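Local coordinates for putative diflavin flavoprotein A 3 (Synechocystis sp., PDB 6H0C), which probably passes electrons from NADH to oxygen, reducing it to water, and is represented here by its flavodiiron core, a metallo-beta-lactamase-like domain joined to a flavodoxin-like domain, at residues Y78-H83 with H142-I147; G180-D185 with T189-D194; T269-Q274 with Q383-C388; E302-S307 with G330-N335. One frame throughout, in Å; residues are numbered along the deposited sequence.

Interaction 1 (Y78-H83 with H142-I147)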
loop_
_atom_site.group_PDB
_atom_site.type_symbol
_atom_site.label_atom_id
_atom_site.label_comp_id
_atom_site.label_asym_id
_atom_site.label_seq_id
_atom_site.Cartn_x
_atom_site.Cartn_y
_atom_site.Cartn_z
ATOM N N TYR A 78 -10.843 3.665 -21.083
ATOM C CA TYR A 78 -10.427 2.823 -19.964
ATOM C C TYR A 78 -10.014 3.606 -18.744
ATOM O O TYR A 78 -9.375 4.661 -18.855
ATOM C CB TYR A 78 -9.266 1.913 -20.369
ATOM C CG TYR A 78 -9.605 0.972 -21.499
ATOM C CD1 TYR A 78 -10.437 -0.127 -21.290
ATOM C CD2 TYR A 78 -9.089 1.178 -22.773
ATOM C CE1 TYR A 78 -10.751 -0.988 -22.321
ATOM C CE2 TYR A 78 -9.396 0.322 -23.807
ATOM C CZ TYR A 78 -10.226 -0.759 -23.575
ATOM O OH TYR A 78 -10.528 -1.615 -24.607
ATOM N N VAL A 79 -10.374 3.075 -17.577
ATOM C CA VAL A 79 -9.778 3.534 -16.334
ATOM C C VAL A 79 -9.009 2.369 -15.698
ATOM O O VAL A 79 -9.589 1.353 -15.298
ATOM C CB VAL A 79 -10.828 4.111 -15.364
ATOM C CG1 VAL A 79 -10.148 4.557 -14.073
ATOM C CG2 VAL A 79 -11.532 5.287 -16.008
ATOM N N ILE A 80 -7.689 2.525 -15.636
ATOM C CA ILE A 80 -6.813 1.473 -15.156
ATOM C C ILE A 80 -6.419 1.760 -13.709
ATOM O O ILE A 80 -5.941 2.858 -13.395
ATOM C CB ILE A 80 -5.558 1.352 -16.050
ATOM C CG1 ILE A 80 -5.969 1.105 -17.499
ATOM C CG2 ILE A 80 -4.652 0.232 -15.568
ATOM C CD1 ILE A 80 -4.789 0.955 -18.445
ATOM N N LEU A 81 -6.639 0.787 -12.825
ATOM C CA LEU A 81 -6.354 0.982 -11.403
ATOM C C LEU A 81 -5.150 0.157 -10.974
ATOM O O LEU A 81 -5.159 -1.073 -11.105
ATOM C CB LEU A 81 -7.568 0.607 -10.545
ATOM C CG LEU A 81 -8.870 1.314 -10.887
ATOM C CD1 LEU A 81 -10.025 0.737 -10.091
ATOM C CD2 LEU A 81 -8.716 2.796 -10.619
ATOM N N GLY A 82 -4.118 0.831 -10.462
ATOM C CA GLY A 82 -2.938 0.153 -9.938
ATOM C C GLY A 82 -3.179 -0.405 -8.539
ATOM O O GLY A 82 -2.444 -1.279 -8.069
ATOM N N HIS A 83 -4.208 0.121 -7.875
ATOM C CA HIS A 83 -4.634 -0.350 -6.558
ATOM C C HIS A 83 -5.976 0.289 -6.247
ATOM O O HIS A 83 -6.375 1.243 -6.917
ATOM C CB HIS A 83 -3.610 -0.016 -5.471
ATOM C CG HIS A 83 -3.609 1.424 -5.066
ATOM N ND1 HIS A 83 -3.002 2.407 -5.817
ATOM C CD2 HIS A 83 -4.139 2.048 -3.987
ATOM C CE1 HIS A 83 -3.161 3.576 -5.220
ATOM N NE2 HIS A 83 -3.851 3.385 -4.108
ATOM N N HIS A 142 1.033 0.870 -28.280
ATOM C CA HIS A 142 0.789 0.808 -26.841
ATOM C C HIS A 142 0.028 -0.469 -26.498
ATOM O O HIS A 142 -1.143 -0.417 -26.096
ATOM C CB HIS A 142 -0.003 2.033 -26.352
ATOM C CG HIS A 142 0.644 3.351 -26.667
ATOM N ND1 HIS A 142 1.546 3.963 -25.822
ATOM C CD2 HIS A 142 0.509 4.177 -27.736
ATOM C CE1 HIS A 142 1.943 5.106 -26.357
ATOM N NE2 HIS A 142 1.328 5.259 -27.516
ATOM N N GLU A 143 0.670 -1.620 -26.681
ATOM C CA GLU A 143 0.039 -2.854 -26.246
ATOM C C GLU A 143 0.515 -3.164 -24.844
ATOM O O GLU A 143 1.596 -3.718 -24.641
ATOM C CB GLU A 143 0.319 -4.029 -27.179
ATOM C CG GLU A 143 -0.599 -5.204 -26.846
ATOM C CD GLU A 143 -0.455 -6.376 -27.788
ATOM O OE1 GLU A 143 0.389 -6.300 -28.709
ATOM O OE2 GLU A 143 -1.188 -7.376 -27.604
ATOM N N LEU A 144 -0.311 -2.773 -23.883
ATOM C CA LEU A 144 0.011 -2.896 -22.476
ATOM C C LEU A 144 0.066 -4.355 -22.038
ATOM O O LEU A 144 -0.739 -5.177 -22.481
ATOM C CB LEU A 144 -1.021 -2.138 -21.639
ATOM C CG LEU A 144 -1.313 -0.702 -22.080
ATOM C CD1 LEU A 144 -2.376 -0.077 -21.167
ATOM C CD2 LEU A 144 -0.037 0.142 -22.115
ATOM N N THR A 145 1.026 -4.668 -21.171
ATOM C CA THR A 145 1.072 -5.957 -20.490
ATOM C C THR A 145 0.897 -5.736 -18.985
ATOM O O THR A 145 1.480 -4.812 -18.414
ATOM C CB THR A 145 2.392 -6.701 -20.769
ATOM O OG1 THR A 145 2.450 -7.043 -22.156
ATOM C CG2 THR A 145 2.471 -7.982 -19.953
ATOM N N PHE A 146 0.089 -6.571 -18.339
ATOM C CA PHE A 146 -0.181 -6.371 -16.921
ATOM C C PHE A 146 0.564 -7.358 -16.029
ATOM O O PHE A 146 0.750 -8.519 -16.383
ATOM C CB PHE A 146 -1.693 -6.434 -16.679
ATOM C CG PHE A 146 -2.447 -5.361 -17.408
ATOM C CD1 PHE A 146 -3.000 -5.607 -18.658
ATOM C CD2 PHE A 146 -2.551 -4.083 -16.873
ATOM C CE1 PHE A 146 -3.674 -4.602 -19.348
ATOM C CE2 PHE A 146 -3.219 -3.079 -17.551
ATOM C CZ PHE A 146 -3.783 -3.335 -18.792
ATOM N N ILE A 147 0.993 -6.874 -14.871
ATOM C CA ILE A 147 1.719 -7.671 -13.886
ATOM C C ILE A 147 1.157 -7.459 -12.480
ATOM O O ILE A 147 1.465 -6.441 -11.842
ATOM C CB ILE A 147 3.231 -7.315 -13.840
ATOM C CG1 ILE A 147 3.839 -7.282 -15.245
ATOM C CG2 ILE A 147 3.965 -8.294 -12.919
ATOM C CD1 ILE A 147 3.922 -5.907 -15.851
#

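Interaction 2 (G180-D185 with T189-D194)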
loop_
_atom_site.group_PDB
_atom_site.type_symbol
_atom_site.label_atom_id
_atom_site.label_comp_id
_atom_site.label_asym_id
_atom_site.label_seq_id
_atom_site.Cartn_x
_atom_site.Cartn_y
_atom_site.Cartn_z
ATOM N N GLY A 180 7.544 18.480 -5.174
ATOM C CA GLY A 180 8.509 19.396 -5.738
ATOM C C GLY A 180 8.033 19.816 -7.110
ATOM O O GLY A 180 7.021 19.308 -7.596
ATOM N N ASP A 181 8.761 20.739 -7.732
ATOM C CA ASP A 181 8.401 21.235 -9.055
ATOM C C ASP A 181 8.894 20.310 -10.148
ATOM O O ASP A 181 8.323 20.276 -11.234
ATOM C CB ASP A 181 8.960 22.639 -9.277
ATOM C CG ASP A 181 8.215 23.694 -8.486
ATOM O OD1 ASP A 181 6.984 23.539 -8.281
ATOM O OD2 ASP A 181 8.867 24.679 -8.070
ATOM N N GLN A 182 9.949 19.553 -9.857
ATOM C CA GLN A 182 10.516 18.629 -10.839
ATOM C C GLN A 182 9.594 17.444 -11.107
ATOM O O GLN A 182 9.253 16.691 -10.193
ATOM C CB GLN A 182 11.884 18.127 -10.378
ATOM C CG GLN A 182 12.921 19.214 -10.333
ATOM C CD GLN A 182 12.778 20.161 -11.512
ATOM O OE1 GLN A 182 12.823 19.737 -12.674
ATOM N NE2 GLN A 182 12.578 21.448 -11.222
ATOM N N VAL A 183 9.187 17.287 -12.362
ATOM C CA VAL A 183 8.356 16.154 -12.750
ATOM C C VAL A 183 9.204 14.887 -12.843
ATOM O O VAL A 183 8.729 13.782 -12.577
ATOM C CB VAL A 183 7.645 16.413 -14.093
ATOM C CG1 VAL A 183 6.939 15.142 -14.593
ATOM C CG2 VAL A 183 6.667 17.573 -13.946
ATOM N N PHE A 184 10.466 15.052 -13.218
ATOM C CA PHE A 184 11.382 13.930 -13.264
ATOM C C PHE A 184 12.406 14.018 -12.142
ATOM O O PHE A 184 12.508 15.033 -11.464
ATOM C CB PHE A 184 12.076 13.863 -14.617
ATOM C CG PHE A 184 11.216 13.290 -15.701
ATOM C CD1 PHE A 184 10.393 14.112 -16.457
ATOM C CD2 PHE A 184 11.226 11.926 -15.960
ATOM C CE1 PHE A 184 9.594 13.584 -17.460
ATOM C CE2 PHE A 184 10.430 11.390 -16.958
ATOM C CZ PHE A 184 9.612 12.221 -17.711
ATOM N N ASP A 185 13.168 12.948 -11.956
ATOM C CA ASP A 185 14.009 12.803 -10.779
ATOM C C ASP A 185 15.500 13.064 -11.028
ATOM O O ASP A 185 16.340 12.274 -10.591
ATOM C CB ASP A 185 13.827 11.388 -10.200
ATOM C CG ASP A 185 14.388 10.301 -11.111
ATOM O OD1 ASP A 185 14.424 10.507 -12.347
ATOM O OD2 ASP A 185 14.807 9.242 -10.592
ATOM N N THR A 189 20.885 12.457 -4.675
ATOM C CA THR A 189 20.926 12.712 -3.240
ATOM C C THR A 189 19.669 13.399 -2.676
ATOM O O THR A 189 19.212 13.053 -1.588
ATOM C CB THR A 189 22.175 13.545 -2.887
ATOM O OG1 THR A 189 23.335 12.708 -3.012
ATOM C CG2 THR A 189 22.102 14.077 -1.470
ATOM N N ILE A 190 19.094 14.346 -3.409
ATOM C CA ILE A 190 17.910 15.047 -2.906
ATOM C C ILE A 190 16.721 14.111 -2.629
ATOM O O ILE A 190 15.866 14.435 -1.809
ATOM C CB ILE A 190 17.437 16.151 -3.871
ATOM C CG1 ILE A 190 17.192 15.579 -5.259
ATOM C CG2 ILE A 190 18.457 17.271 -3.954
ATOM C CD1 ILE A 190 17.167 16.640 -6.328
ATOM N N TYR A 191 16.664 12.966 -3.306
ATOM C CA TYR A 191 15.544 12.030 -3.116
ATOM C C TYR A 191 15.902 10.786 -2.296
ATOM O O TYR A 191 15.025 9.980 -1.988
ATOM C CB TYR A 191 14.983 11.569 -4.470
ATOM C CG TYR A 191 14.454 12.685 -5.337
ATOM C CD1 TYR A 191 13.302 13.377 -4.992
ATOM C CD2 TYR A 191 15.100 13.036 -6.506
ATOM C CE1 TYR A 191 12.819 14.396 -5.784
ATOM C CE2 TYR A 191 14.624 14.052 -7.305
ATOM C CZ TYR A 191 13.486 14.728 -6.943
ATOM O OH TYR A 191 13.019 15.741 -7.747
ATOM N N GLN A 192 17.183 10.624 -1.962
ATOM C CA GLN A 192 17.652 9.415 -1.284
ATOM C C GLN A 192 16.893 9.129 0.030
ATOM O O GLN A 192 16.348 8.027 0.213
ATOM C CB GLN A 192 19.168 9.508 -1.029
ATOM C CG GLN A 192 19.653 8.813 0.252
ATOM C CD GLN A 192 19.699 7.288 0.142
ATOM O OE1 GLN A 192 20.098 6.735 -0.887
ATOM N NE2 GLN A 192 19.293 6.605 1.213
ATOM N N GLU A 193 16.839 10.112 0.930
ATOM C CA GLU A 193 16.190 9.899 2.225
ATOM C C GLU A 193 14.703 9.604 2.067
ATOM O O GLU A 193 14.172 8.701 2.714
ATOM C CB GLU A 193 16.372 11.104 3.151
ATOM C CG GLU A 193 15.895 10.835 4.587
ATOM C CD GLU A 193 15.771 12.099 5.451
ATOM O OE1 GLU A 193 15.742 13.225 4.895
ATOM O OE2 GLU A 193 15.691 11.955 6.696
ATOM N N ASP A 194 14.028 10.367 1.214
ATOM C CA ASP A 194 12.611 10.123 0.949
ATOM C C ASP A 194 12.355 8.711 0.403
ATOM O O ASP A 194 11.412 8.029 0.820
ATOM C CB ASP A 194 12.073 11.164 -0.026
ATOM C CG ASP A 194 12.109 12.557 0.554
ATOM O OD1 ASP A 194 12.604 13.474 -0.135
ATOM O OD2 ASP A 194 11.653 12.724 1.707
HETATM O O HOH W 1 9.962 16.355 -7.768
HETATM O O HOH W 2 14.646 16.732 -9.822
#

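Interaction 3 (T269-Q274 with Q383-C388)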
loop_
_atom_site.group_PDB
_atom_site.type_symbol
_atom_site.label_atom_id
_atom_site.label_comp_id
_atom_site.label_asym_id
_atom_site.label_seq_id
_atom_site.Cartn_x
_atom_site.Cartn_y
_atom_site.Cartn_z
ATOM N N THR A 269 -7.174 0.984 12.128
ATOM C CA THR A 269 -6.357 -0.086 12.690
ATOM C C THR A 269 -5.157 -0.328 11.794
ATOM O O THR A 269 -4.057 -0.594 12.275
ATOM C CB THR A 269 -7.143 -1.394 12.862
ATOM O OG1 THR A 269 -8.120 -1.234 13.901
ATOM C CG2 THR A 269 -6.200 -2.507 13.249
ATOM N N SER A 270 -5.367 -0.217 10.486
ATOM C CA SER A 270 -4.274 -0.390 9.540
ATOM C C SER A 270 -3.223 0.699 9.720
ATOM O O SER A 270 -2.025 0.425 9.690
ATOM C CB SER A 270 -4.784 -0.379 8.108
ATOM O OG SER A 270 -3.684 -0.316 7.212
ATOM N N THR A 271 -3.677 1.934 9.903
ATOM C CA THR A 271 -2.774 3.049 10.176
ATOM C C THR A 271 -1.888 2.763 11.402
ATOM O O THR A 271 -0.675 2.984 11.370
ATOM C CB THR A 271 -3.570 4.347 10.378
ATOM O OG1 THR A 271 -4.303 4.627 9.179
ATOM C CG2 THR A 271 -2.647 5.515 10.691
ATOM N N LEU A 272 -2.490 2.249 12.472
ATOM C CA LEU A 272 -1.733 1.891 13.674
ATOM C C LEU A 272 -0.703 0.831 13.332
ATOM O O LEU A 272 0.453 0.897 13.764
ATOM C CB LEU A 272 -2.657 1.375 14.785
ATOM C CG LEU A 272 -3.800 2.284 15.256
ATOM C CD1 LEU A 272 -4.555 1.635 16.414
ATOM C CD2 LEU A 272 -3.288 3.666 15.650
ATOM N N ALA A 273 -1.138 -0.145 12.542
ATOM C CA ALA A 273 -0.301 -1.285 12.199
ATOM C C ALA A 273 0.978 -0.851 11.494
ATOM O O ALA A 273 2.054 -1.387 11.778
ATOM C CB ALA A 273 -1.079 -2.268 11.327
ATOM N N GLN A 274 0.867 0.111 10.576
ATOM C CA GLN A 274 2.047 0.534 9.818
ATOM C C GLN A 274 3.013 1.243 10.757
ATOM O O GLN A 274 4.237 1.099 10.629
ATOM C CB GLN A 274 1.676 1.439 8.639
ATOM C CG GLN A 274 0.469 0.960 7.823
ATOM C CD GLN A 274 0.514 -0.526 7.461
ATOM O OE1 GLN A 274 1.576 -1.095 7.199
ATOM N NE2 GLN A 274 -0.654 -1.156 7.442
ATOM N N GLN A 383 0.687 12.071 17.728
ATOM C CA GLN A 383 1.319 11.425 18.859
ATOM C C GLN A 383 0.900 9.959 18.935
ATOM O O GLN A 383 1.671 9.123 19.409
ATOM C CB GLN A 383 1.004 12.152 20.157
ATOM C CG GLN A 383 2.155 12.059 21.149
ATOM C CD GLN A 383 1.868 12.756 22.463
ATOM O OE1 GLN A 383 1.180 13.783 22.508
ATOM N NE2 GLN A 383 2.394 12.199 23.549
ATOM N N THR A 384 -0.306 9.646 18.458
ATOM C CA THR A 384 -0.742 8.251 18.334
ATOM C C THR A 384 0.303 7.439 17.591
ATOM O O THR A 384 0.762 6.408 18.071
ATOM C CB THR A 384 -2.069 8.104 17.570
ATOM O OG1 THR A 384 -3.085 8.892 18.192
ATOM C CG2 THR A 384 -2.504 6.654 17.558
ATOM N N LEU A 385 0.675 7.925 16.411
ATOM C CA LEU A 385 1.637 7.236 15.564
ATOM C C LEU A 385 2.969 7.062 16.275
ATOM O O LEU A 385 3.576 5.999 16.196
ATOM C CB LEU A 385 1.847 7.993 14.253
ATOM C CG LEU A 385 0.626 8.179 13.351
ATOM C CD1 LEU A 385 1.012 8.945 12.089
ATOM C CD2 LEU A 385 0.041 6.836 13.006
ATOM N N LYS A 386 3.421 8.103 16.972
ATOM C CA LYS A 386 4.724 8.060 17.630
ATOM C C LYS A 386 4.710 7.058 18.776
ATOM O O LYS A 386 5.690 6.347 19.006
ATOM C CB LYS A 386 5.124 9.445 18.135
ATOM C CG LYS A 386 5.159 10.507 17.043
ATOM C CD LYS A 386 6.142 10.146 15.935
ATOM C CE LYS A 386 7.580 10.225 16.424
ATOM N NZ LYS A 386 8.548 9.892 15.346
ATOM N N MET A 387 3.588 7.001 19.484
ATOM C CA MET A 387 3.405 6.029 20.559
ATOM C C MET A 387 3.440 4.601 20.009
ATOM O O MET A 387 4.134 3.740 20.544
ATOM C CB MET A 387 2.090 6.295 21.306
ATOM C CG MET A 387 1.714 5.222 22.317
ATOM S SD MET A 387 0.756 3.854 21.623
ATOM C CE MET A 387 -0.892 4.558 21.520
ATOM N N CYS A 388 2.702 4.355 18.930
ATOM C CA CYS A 388 2.711 3.041 18.289
ATOM C C CYS A 388 4.106 2.658 17.779
ATOM O O CYS A 388 4.554 1.520 17.947
ATOM C CB CYS A 388 1.707 3.005 17.134
ATOM S SG CYS A 388 -0.012 3.052 17.673
#

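Interaction 4 (E302-S307 with G330-N335)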
loop_
_atom_site.group_PDB
_atom_site.type_symbol
_atom_site.label_atom_id
_atom_site.label_comp_id
_atom_site.label_asym_id
_atom_site.label_seq_id
_atom_site.Cartn_x
_atom_site.Cartn_y
_atom_site.Cartn_z
ATOM N N GLU A 302 2.951 -20.151 7.924
ATOM C CA GLU A 302 4.370 -19.949 7.606
ATOM C C GLU A 302 4.947 -18.759 8.364
ATOM O O GLU A 302 6.077 -18.804 8.843
ATOM C CB GLU A 302 4.577 -19.747 6.101
ATOM C CG GLU A 302 4.135 -20.921 5.231
ATOM C CD GLU A 302 4.812 -22.240 5.595
ATOM O OE1 GLU A 302 5.552 -22.779 4.741
ATOM O OE2 GLU A 302 4.592 -22.748 6.719
ATOM N N ALA A 303 4.171 -17.687 8.456
ATOM C CA ALA A 303 4.622 -16.512 9.178
ATOM C C ALA A 303 4.856 -16.869 10.645
ATOM O O ALA A 303 5.920 -16.582 11.192
ATOM C CB ALA A 303 3.616 -15.380 9.045
ATOM N N ILE A 304 3.869 -17.510 11.272
ATOM C CA ILE A 304 3.966 -17.889 12.679
ATOM C C ILE A 304 5.090 -18.915 12.896
ATOM O O ILE A 304 5.770 -18.916 13.931
ATOM C CB ILE A 304 2.632 -18.459 13.203
ATOM C CG1 ILE A 304 1.559 -17.364 13.263
ATOM C CG2 ILE A 304 2.823 -19.082 14.582
ATOM C CD1 ILE A 304 1.941 -16.177 14.134
ATOM N N GLY A 305 5.290 -19.774 11.904
ATOM C CA GLY A 305 6.344 -20.768 11.946
ATOM C C GLY A 305 7.755 -20.190 11.957
ATOM O O GLY A 305 8.676 -20.832 12.464
ATOM N N LYS A 306 7.940 -18.989 11.408
ATOM C CA LYS A 306 9.277 -18.394 11.392
ATOM C C LYS A 306 9.430 -17.166 12.310
ATOM O O LYS A 306 10.518 -16.597 12.407
ATOM C CB LYS A 306 9.682 -18.039 9.950
ATOM C CG LYS A 306 9.238 -16.678 9.445
ATOM C CD LYS A 306 9.636 -16.487 7.970
ATOM C CE LYS A 306 9.399 -15.049 7.476
ATOM N NZ LYS A 306 7.961 -14.636 7.516
ATOM N N SER A 307 8.367 -16.770 13.007
ATOM C CA SER A 307 8.431 -15.546 13.810
ATOM C C SER A 307 8.882 -15.794 15.246
ATOM O O SER A 307 8.699 -16.886 15.789
ATOM C CB SER A 307 7.075 -14.829 13.827
ATOM O OG SER A 307 6.075 -15.627 14.449
ATOM N N GLY A 330 -7.411 -18.565 15.572
ATOM C CA GLY A 330 -7.402 -20.012 15.694
ATOM C C GLY A 330 -6.138 -20.634 15.130
ATOM O O GLY A 330 -5.528 -21.520 15.742
ATOM N N ILE A 331 -5.743 -20.173 13.949
ATOM C CA ILE A 331 -4.542 -20.689 13.305
ATOM C C ILE A 331 -3.320 -20.331 14.134
ATOM O O ILE A 331 -2.407 -21.141 14.290
ATOM C CB ILE A 331 -4.395 -20.148 11.863
ATOM C CG1 ILE A 331 -5.586 -20.607 11.008
ATOM C CG2 ILE A 331 -3.073 -20.597 11.248
ATOM C CD1 ILE A 331 -5.679 -19.921 9.655
ATOM N N THR A 332 -3.308 -19.121 14.683
ATOM C CA THR A 332 -2.180 -18.683 15.492
ATOM C C THR A 332 -2.079 -19.515 16.773
ATOM O O THR A 332 -1.004 -20.008 17.115
ATOM C CB THR A 332 -2.288 -17.187 15.834
ATOM O OG1 THR A 332 -2.254 -16.424 14.620
ATOM C CG2 THR A 332 -1.126 -16.751 16.729
ATOM N N LEU A 333 -3.199 -19.697 17.468
ATOM C CA LEU A 333 -3.190 -20.497 18.694
ATOM C C LEU A 333 -2.817 -21.949 18.408
ATOM O O LEU A 333 -2.112 -22.582 19.201
ATOM C CB LEU A 333 -4.549 -20.438 19.402
ATOM C CG LEU A 333 -4.911 -19.110 20.069
ATOM C CD1 LEU A 333 -6.323 -19.158 20.609
ATOM C CD2 LEU A 333 -3.934 -18.808 21.180
ATOM N N ALA A 334 -3.284 -22.476 17.279
ATOM C CA ALA A 334 -2.996 -23.865 16.925
ATOM C C ALA A 334 -1.531 -24.072 16.565
ATOM O O ALA A 334 -1.046 -25.193 16.585
ATOM C CB ALA A 334 -3.883 -24.319 15.774
ATOM N N ASN A 335 -0.822 -22.997 16.242
ATOM C CA ASN A 335 0.529 -23.154 15.709
ATOM C C ASN A 335 1.655 -22.467 16.463
ATOM O O ASN A 335 2.805 -22.888 16.359
ATOM C CB ASN A 335 0.561 -22.676 14.265
ATOM C CG ASN A 335 -0.143 -23.627 13.342
ATOM O OD1 ASN A 335 0.404 -24.675 12.977
ATOM N ND2 ASN A 335 -1.374 -23.286 12.967
#

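Interaction 1 (Y78-H83 with H142-I147)
Ile-80 overlaps Leu-144 with one branch and the edge of Phe-146 with the other. Its longer branch ends on Leu-144: Ile-80 CD1 is 3.8 Å from Leu-144 CD1, methyl against methyl. Its short branch goes to the ring. Ile-80 CG2 sits 4.1 Å from Phe-146 CE2, at the ring edge and near the ring plane, so the methyl does not lie on a face of the phenyl. With CG1 anti to the carbonyl carbon (chi1 -57°) and CG2 anti to the backbone N, the two branches are aimed at the two partners. CD1 then extends the longer branch fully (chi2 -179°). No hydrogen bond passes between the segments.

The two strands belong to different sheets. Strand 78-80 is in the seven-stranded mixed sheet and strand 143-148 in the five-stranded one. The contact is therefore part of the hydrophobic filling between the sheets of the alpha-beta/beta-alpha sandwich, the metallo-beta-lactamase fold of this region. Leu-144 and Phe-146 are two residues apart on their strand, and their CB atoms point to the same side, toward Ile-80. Phe-52 of strand 49-52 touches both Ile-80 and Leu-144. Thr-160 touches both Leu-144 and Phe-146, and Leu-136 lies against Phe-146. All three contact residues are buried. Further along the first segment, His-83 ND1 is hydrogen-bonded to Asp-171 OD1 and His-83 NE2 to a citrate ion, probably from the crystallisation liquor.

Interaction 2 (G180-D185 with T189-D194)
Tyr-191 reaches from the helix to the 180-185 loop and meets it with CE2 and its hydroxyl. CE2 of Tyr-191 is 3.7 Å from Asp-185 CA, and the approach to the ring is oblique. The CB of Asp-185 lies a little further off, 4.0 Å from the same Tyr-191 CE2. At the end of the ring, Tyr-191 OH is 3.7 Å from Gln-182 CB. The amide end of Gln-182 leads away from the helix, since its chain bends at chi2 (-39°).

Two waters carry the polar part. Water 1 donates to Tyr-191 OH at 3.1 Å and to Gln-182 O at 2.5 Å, a short bond whose exact length is doubtful. Water 2 accepts from Tyr-191 OH at 2.8 Å and donates to Phe-184 O at 3.2 Å. Water 2 lies at the ring edge, in the ring plane. The ring is directed to the loop with CG anti to the carbonyl carbon (chi1 -60°), and Ile-190 CG1 sits over one face of it, offset toward the rim.

The next shell fixes the loop. The carboxylate of Asp-185 turns from the tyrosine to a salt bridge with Arg-195 and to the backbone NH groups of Arg-234, Tyr-235 and Gly-236. Pro-231 also touches Tyr-191. Within the metallo-beta-lactamase-like domain, the contact thus joins the start of helix 189-202 to the loop that precedes it.

The hydroxyl of Tyr-191 takes a hydrogen bond from water 1 and gives one to water 2. The polar link to the loop therefore rests on the two waters, while the direct contacts are mainly carbon packing.

Interaction 3 (T269-Q274 with Q383-C388)
Helices 268-281 and 382-404 pack side by side in the flavodoxin-like domain, an alpha/beta sandwich built on a five-stranded parallel sheet. Their short segments cross at -49°, with axes 9.3 Å apart at closest approach. The nearest CA pair is Leu-272 and Cys-388.

The contacts between them are apolar. Leu-272 is the central side chain, and one of its methyls does the work. Its CD2 is 3.6 Å from Thr-384 CG2. The same Leu-272 CD2 is 3.9 Å from Cys-388 SG. It therefore meets two residues one helical turn apart. With CD1 anti to CA (chi2 -177°), CD2 is the branch turned to the other helix. A second methyl pair lies beside it, where Thr-271 CG2 is 3.8 Å from Leu-385 CD2. Both threonines present CG2 to the partner helix, while their hydroxyls serve their own chain. Thr-271 OG1 bonds to Gly-267 O, and Thr-384 OG1 bonds to Thr-381 N near the start of its helix.

Other residues extend the apolar layer. Phe-345 and Val-376, from two strands of the parallel sheet, touch Leu-272, and Val-376 also touches Thr-384. Ala-275, one turn on from Thr-271, meets both Leu-385 and Cys-388. The two helices are thereby seated together against the edge of the sheet formed by strands 341-348 and 368-377.

No hydrogen bond crosses the contact. In the first segment Gln-274 folds its amide back along the helix and reaches Ser-270. Its NE2 gives a weak bond to Ser-270 O and a better-angled one (148°) to Ser-270 OG, 3.2 Å away, with the hydroxyl oxygen close to the amide plane.

Interaction 4 (E302-S307 with G330-N335)
Ile-304 points at the second helix and meets Thr-332 with CD1 and Asn-335 with CG2. The inner part is a pair of buried residues. Ile-304 CD1 is 4.1 Å from Thr-332 CG2, and the two side chains cross at about a right angle. The bent isoleucine chain (chi2 -58°) puts CD1 on the threonine methyl. Thr-332 OG1 is turned to its own helix, where it bonds to Ala-328 O.

The outer part lies at the solvent rim, where Asn-335 is exposed. There Ile-304 CG2 meets the backbone C of Asn-335 at 4.0 Å and its CB at 4.3 Å. The amide of Asn-335 does not bond across the contact. Instead Asn-335 ND2 folds back and gives a nearly straight hydrogen bond to Ile-331 O at 2.7 Å, with an angle of 164° at the hydrogen. The carbonyl oxygen lies close to the amide plane. This bond fixes the amide against the carbonyl of Ile-331, one turn back. No hydrogen bond joins the two segments.

Helices 297-306 and 323-335 lie next to each other in the flavodoxin-like domain. Beneath them is the parallel sheet: Phe-310 of strand 309-313 touches both Ile-304 and Thr-332, and Ile-261 of strand 257-262 touches Thr-332.

How the interactions relate
From the N terminus, interaction 1 comes first. It closes a loop of 58 residues and joins the two sheets of the metallo-beta-lactamase-like domain. Interaction 2 follows in series and closes only a three-residue gap, tying a loop to the helix after it. Its centre is about 26 Å from that of interaction 1. The chain then enters the flavodoxin-like domain. Interaction 3 closes a span of 108 residues between helix 268-281, the first on that domain's parallel sheet, and the last helix of the chain. Interaction 4 is nested inside that span and pairs two helices over the same parallel sheet, its centre about 24 Å from that of interaction 3. No two contacts touch or cross.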